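Local coordinates for protein bacterioferritin (Mycobacterium tuberculosis, PDB 3UOI) that binds heme b and probably stores iron, oxidizing Fe(2+) with dioxygen at ferroxidase centres and depositing ferric mineral inside a hollow 24-subunit shell, at residues Lys32-Asp35 with Glu41-Ala44; Glu87-Asp92 with Glu137-Leu142. All coordinates share one frame; numbering follows the deposited sequence.

Interaction 1. Residues Lys32-Asp35 with Glu41-Ala44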
loop_
_atom_site.group_PDB
_atom_site.type_symbol
_atom_site.label_atom_id
_atom_site.label_comp_id
_atom_site.label_asym_id
_atom_site.label_seq_id
_atom_site.Cartn_x
_atom_site.Cartn_y
_atom_site.Cartn_z
ATOM N N LYS A 32 40.043 6.030 20.360
ATOM C CA LYS A 32 40.672 6.655 19.222
ATOM C C LYS A 32 42.025 6.028 18.894
ATOM O O LYS A 32 42.361 5.895 17.758
ATOM C CB LYS A 32 40.871 8.128 19.446
ATOM C CG LYS A 32 39.666 8.887 19.729
ATOM C CD LYS A 32 38.623 8.806 18.688
ATOM C CE LYS A 32 38.984 9.452 17.401
ATOM N NZ LYS A 32 38.217 8.971 16.330
ATOM N N MET A 33 42.800 5.722 19.921
ATOM C CA MET A 33 44.084 5.102 19.766
ATOM C C MET A 33 43.890 3.723 19.202
ATOM O O MET A 33 44.668 3.304 18.420
ATOM C CB MET A 33 44.857 5.005 21.073
ATOM C CG MET A 33 45.419 6.276 21.690
ATOM S SD MET A 33 46.336 5.980 23.222
ATOM C CE MET A 33 47.824 5.195 22.751
ATOM N N GLN A 34 42.861 3.016 19.645
ATOM C CA GLN A 34 42.560 1.691 19.116
ATOM C C GLN A 34 42.152 1.763 17.643
ATOM O O GLN A 34 42.589 1.023 16.836
ATOM C CB GLN A 34 41.551 0.945 19.969
ATOM C CG GLN A 34 41.996 0.652 21.341
ATOM C CD GLN A 34 40.911 0.232 22.313
ATOM O OE1 GLN A 34 39.766 0.142 21.982
ATOM N NE2 GLN A 34 41.301 -0.046 23.514
ATOM N N ASP A 35 41.340 2.738 17.325
ATOM C CA ASP A 35 40.958 2.971 15.962
ATOM C C ASP A 35 42.138 3.315 15.069
ATOM O O ASP A 35 42.207 2.828 13.998
ATOM C CB ASP A 35 39.919 4.055 15.872
ATOM C CG ASP A 35 38.873 3.751 14.880
ATOM O OD1 ASP A 35 39.069 2.844 14.092
ATOM O OD2 ASP A 35 37.873 4.450 14.867
ATOM N N GLU A 41 37.169 -2.734 15.342
ATOM C CA GLU A 41 36.034 -3.383 15.934
ATOM C C GLU A 41 36.002 -3.245 17.462
ATOM O O GLU A 41 34.982 -3.023 18.018
ATOM C CB GLU A 41 35.876 -4.802 15.420
ATOM C CG GLU A 41 35.977 -4.988 13.886
ATOM C CD GLU A 41 34.918 -4.227 13.041
ATOM O OE1 GLU A 41 33.821 -4.732 12.848
ATOM O OE2 GLU A 41 35.231 -3.135 12.542
ATOM N N LEU A 42 37.155 -3.347 18.097
ATOM C CA LEU A 42 37.344 -3.092 19.498
ATOM C C LEU A 42 37.096 -1.626 19.892
ATOM O O LEU A 42 36.545 -1.376 20.890
ATOM C CB LEU A 42 38.733 -3.498 19.941
ATOM C CG LEU A 42 39.151 -3.119 21.357
ATOM C CD1 LEU A 42 38.534 -4.060 22.383
ATOM C CD2 LEU A 42 40.634 -2.994 21.516
ATOM N N ALA A 43 37.530 -0.702 19.063
ATOM C CA ALA A 43 37.432 0.712 19.322
ATOM C C ALA A 43 35.987 1.185 19.481
ATOM O O ALA A 43 35.747 2.104 20.147
ATOM C CB ALA A 43 38.111 1.475 18.253
ATOM N N ALA A 44 35.058 0.568 18.780
ATOM C CA ALA A 44 33.669 0.882 18.903
ATOM C C ALA A 44 33.171 0.451 20.268
ATOM O O ALA A 44 32.363 1.095 20.855
ATOM C CB ALA A 44 32.906 0.256 17.852
#
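The side-chain amide of Gln34 has the methyl CD2 of Leu42 over one face. Leu42 CD2 lies almost straight above the Gln34 amide carbon CD, at 3.3 Å. The amide oxygen also lies near the backbone of Ala43, with Gln34 OE1 3.6 Å from Ala43 CA. This is the turn end of the first helix hairpin of the ferritin four-helix bundle, where helix 7-36 gives way to helix 40-66. No hydrogen bond joins the two segments. The polar atoms of the buried amide are satisfied from outside them: OE1 bonds to Thr46 OG1, one turn on in helix 40-66, and NE2 bonds to Gln88 OE1 on helix 85-112. Two bonds at different ends should fix the rotation of the amide. Leu42 has CG anti to its backbone N (chi1 172°), which carries its branch across to the glutamine. Away from this contact, Lys32 forms salt bridges with Glu58 and Asp62 of a second subunit. The backbones come close at Ala43, where the side chain is a single methyl; Gln34 CA and Ala43 CA are 5.2 Å apart. Ala43 CB sits 3.9 Å from Gln34 CB, and the same Ala43 CB is 3.6 Å from the backbone N of Asp35.

Interaction 2. Residues Glu87-Asp92 with Glu137-Leu142; sequences EQFEAD and ETQLEL
Phe89 turns one face of its ring to the CB of Gln139, a CH-pi contact. The methylene is offset toward the rim of the ring. It lies 4.0 Å from the Phe89 ring centroid, and the nearest ring atom, Phe89 CE2, is 3.8 Å from Gln139 CB. Gln139 CG continues the overlap, 4.1 Å from Phe89 CZ. The glutamine chain then turns about its CB-CG bond (chi2 -40°), which leads its amide away from helix 85-112. The amide plane stands 77° from the ring plane, so the two groups do not stack. The polar end has its own partners: NE2 bonds to Tyr135 O, one turn back in the same helix, and OE1 bonds to Tyr151 OH on the short helix 148-153. These segments belong to the second helix hairpin of the ferritin four-helix bundle. Helix 85-112 and helix 116-146 run antiparallel here, with the short segment axes at 153° and 9.8 Å apart at their closest. Leu140 also reaches between the two helices. Its CD2 comes to the edge of the Phe89 ring, near the ring plane. Its other methyl, Leu140 CD1, is 4.1 Å from Phe89 CB. Toward the surface, Leu140 CD1 also meets the aliphatic part of Glu90, 4.3 Å from Glu90 CG. Arg86 and Leu93, one turn to either side of the Phe89 region on helix 85-112, also touch Leu140. Pro160 of a third subunit packs on Gln139.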
loop_
_atom_site.group_PDB
_atom_site.type_symbol
_atom_site.label_atom_id
_atom_site.label_comp_id
_atom_site.label_asym_id
_atom_site.label_seq_id
_atom_site.Cartn_x
_atom_site.Cartn_y
_atom_site.Cartn_z
ATOM N N GLU A 87 48.133 -3.218 27.965
ATOM C CA GLU A 87 48.231 -2.163 28.955
ATOM C C GLU A 87 46.926 -1.366 29.037
ATOM O O GLU A 87 46.594 -0.925 30.056
ATOM C CB GLU A 87 49.366 -1.181 28.715
ATOM C CG GLU A 87 50.692 -1.726 28.511
ATOM C CD GLU A 87 51.710 -0.661 28.190
ATOM O OE1 GLU A 87 51.405 0.508 28.257
ATOM O OE2 GLU A 87 52.836 -1.014 27.866
ATOM N N GLN A 88 46.259 -1.153 27.909
ATOM C CA GLN A 88 45.004 -0.375 27.858
ATOM C C GLN A 88 43.851 -0.977 28.654
ATOM O O GLN A 88 43.261 -0.328 29.451
ATOM C CB GLN A 88 44.595 -0.083 26.420
ATOM C CG GLN A 88 45.271 1.086 25.885
ATOM C CD GLN A 88 45.040 1.349 24.427
ATOM O OE1 GLN A 88 44.322 0.654 23.770
ATOM N NE2 GLN A 88 45.617 2.382 23.950
ATOM N N PHE A 89 43.632 -2.260 28.486
ATOM C CA PHE A 89 42.694 -2.988 29.300
ATOM C C PHE A 89 43.095 -2.916 30.773
ATOM O O PHE A 89 42.257 -2.843 31.605
ATOM C CB PHE A 89 42.636 -4.449 28.916
ATOM C CG PHE A 89 42.112 -4.713 27.578
ATOM C CD1 PHE A 89 41.022 -4.068 27.108
ATOM C CD2 PHE A 89 42.696 -5.672 26.775
ATOM C CE1 PHE A 89 40.560 -4.346 25.858
ATOM C CE2 PHE A 89 42.224 -5.932 25.552
ATOM C CZ PHE A 89 41.170 -5.262 25.092
ATOM N N GLU A 90 44.381 -2.984 31.059
ATOM C CA GLU A 90 44.890 -2.918 32.419
ATOM C C GLU A 90 44.677 -1.608 33.127
ATOM O O GLU A 90 44.390 -1.552 34.282
ATOM C CB GLU A 90 46.323 -3.353 32.502
ATOM C CG GLU A 90 46.397 -4.684 33.065
ATOM C CD GLU A 90 47.751 -5.254 33.022
ATOM O OE1 GLU A 90 48.627 -4.610 32.429
ATOM O OE2 GLU A 90 47.910 -6.357 33.565
ATOM N N ALA A 91 44.856 -0.561 32.370
ATOM C CA ALA A 91 44.617 0.786 32.769
ATOM C C ALA A 91 43.139 1.031 33.044
ATOM O O ALA A 91 42.777 1.711 33.932
ATOM C CB ALA A 91 45.140 1.701 31.714
ATOM N N ASP A 92 42.297 0.493 32.199
ATOM C CA ASP A 92 40.874 0.637 32.345
ATOM C C ASP A 92 40.379 -0.129 33.559
ATOM O O ASP A 92 39.529 0.300 34.246
ATOM C CB ASP A 92 40.163 0.296 31.055
ATOM C CG ASP A 92 40.465 1.295 29.923
ATOM O OD1 ASP A 92 40.067 0.994 28.846
ATOM O OD2 ASP A 92 41.096 2.323 30.089
ATOM N N GLU A 137 38.757 -8.193 32.177
ATOM C CA GLU A 137 39.464 -9.344 32.663
ATOM C C GLU A 137 39.317 -10.522 31.714
ATOM O O GLU A 137 40.260 -11.142 31.426
ATOM C CB GLU A 137 39.046 -9.691 34.098
ATOM C CG GLU A 137 39.224 -8.548 35.079
ATOM C CD GLU A 137 38.922 -8.861 36.507
ATOM O OE1 GLU A 137 38.102 -9.696 36.790
ATOM O OE2 GLU A 137 39.483 -8.207 37.345
ATOM N N THR A 138 38.132 -10.752 31.175
ATOM C CA THR A 138 37.925 -11.745 30.140
ATOM C C THR A 138 38.773 -11.434 28.888
ATOM O O THR A 138 39.263 -12.317 28.292
ATOM C CB THR A 138 36.468 -11.888 29.741
ATOM O OG1 THR A 138 35.741 -12.502 30.771
ATOM C CG2 THR A 138 36.335 -12.715 28.498
ATOM N N GLN A 139 38.950 -10.185 28.516
ATOM C CA GLN A 139 39.828 -9.885 27.406
ATOM C C GLN A 139 41.281 -10.274 27.723
ATOM O O GLN A 139 41.957 -10.857 26.951
ATOM C CB GLN A 139 39.729 -8.419 26.923
ATOM C CG GLN A 139 38.354 -7.881 26.604
ATOM C CD GLN A 139 37.473 -8.851 25.892
ATOM O OE1 GLN A 139 37.626 -9.062 24.729
ATOM N NE2 GLN A 139 36.563 -9.440 26.584
ATOM N N LEU A 140 41.744 -9.965 28.898
ATOM C CA LEU A 140 43.079 -10.385 29.230
ATOM C C LEU A 140 43.195 -11.913 29.257
ATOM O O LEU A 140 44.170 -12.424 28.830
ATOM C CB LEU A 140 43.606 -9.692 30.444
ATOM C CG LEU A 140 43.711 -8.196 30.234
ATOM C CD1 LEU A 140 43.508 -7.476 31.496
ATOM C CD2 LEU A 140 45.014 -7.905 29.735
ATOM N N GLU A 141 42.152 -12.601 29.714
ATOM C CA GLU A 141 42.127 -14.066 29.780
ATOM C C GLU A 141 42.279 -14.657 28.402
ATOM O O GLU A 141 43.016 -15.582 28.197
ATOM C CB GLU A 141 40.800 -14.612 30.356
ATOM C CG GLU A 141 40.300 -14.078 31.719
ATOM C CD GLU A 141 38.987 -14.753 32.282
ATOM O OE1 GLU A 141 38.092 -15.204 31.559
ATOM O OE2 GLU A 141 38.857 -14.768 33.492
ATOM N N LEU A 142 41.531 -14.097 27.473
ATOM C CA LEU A 142 41.525 -14.490 26.083
ATOM C C LEU A 142 42.844 -14.259 25.407
ATOM O O LEU A 142 43.264 -15.042 24.612
ATOM C CB LEU A 142 40.425 -13.805 25.334
ATOM C CG LEU A 142 39.049 -14.382 25.471
ATOM C CD1 LEU A 142 38.042 -13.513 24.751
ATOM C CD2 LEU A 142 39.039 -15.740 24.923
#

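In the fold
The centres of the two interactions are about 14 Å apart, in the same four-helix bundle. They come in series along the chain. Interaction 1 joins helices 7-36 and 40-66, and interaction 2 joins helices 85-112 and 116-146. The two hairpins touch directly: Leu42 CD1 is 4.0 Å from Phe89 CZ, and Met33 packs on Gln88. The polar bond from Gln34 also runs between the two hairpins. Helix 85-112 thus joins both contacts: Phe89 meets Leu42 on one hairpin and Gln139 on its own. Phe89 lies near two predicted iron ligands: its side chain is about 7 Å from that of His132 and about 8 Å from that of Glu96.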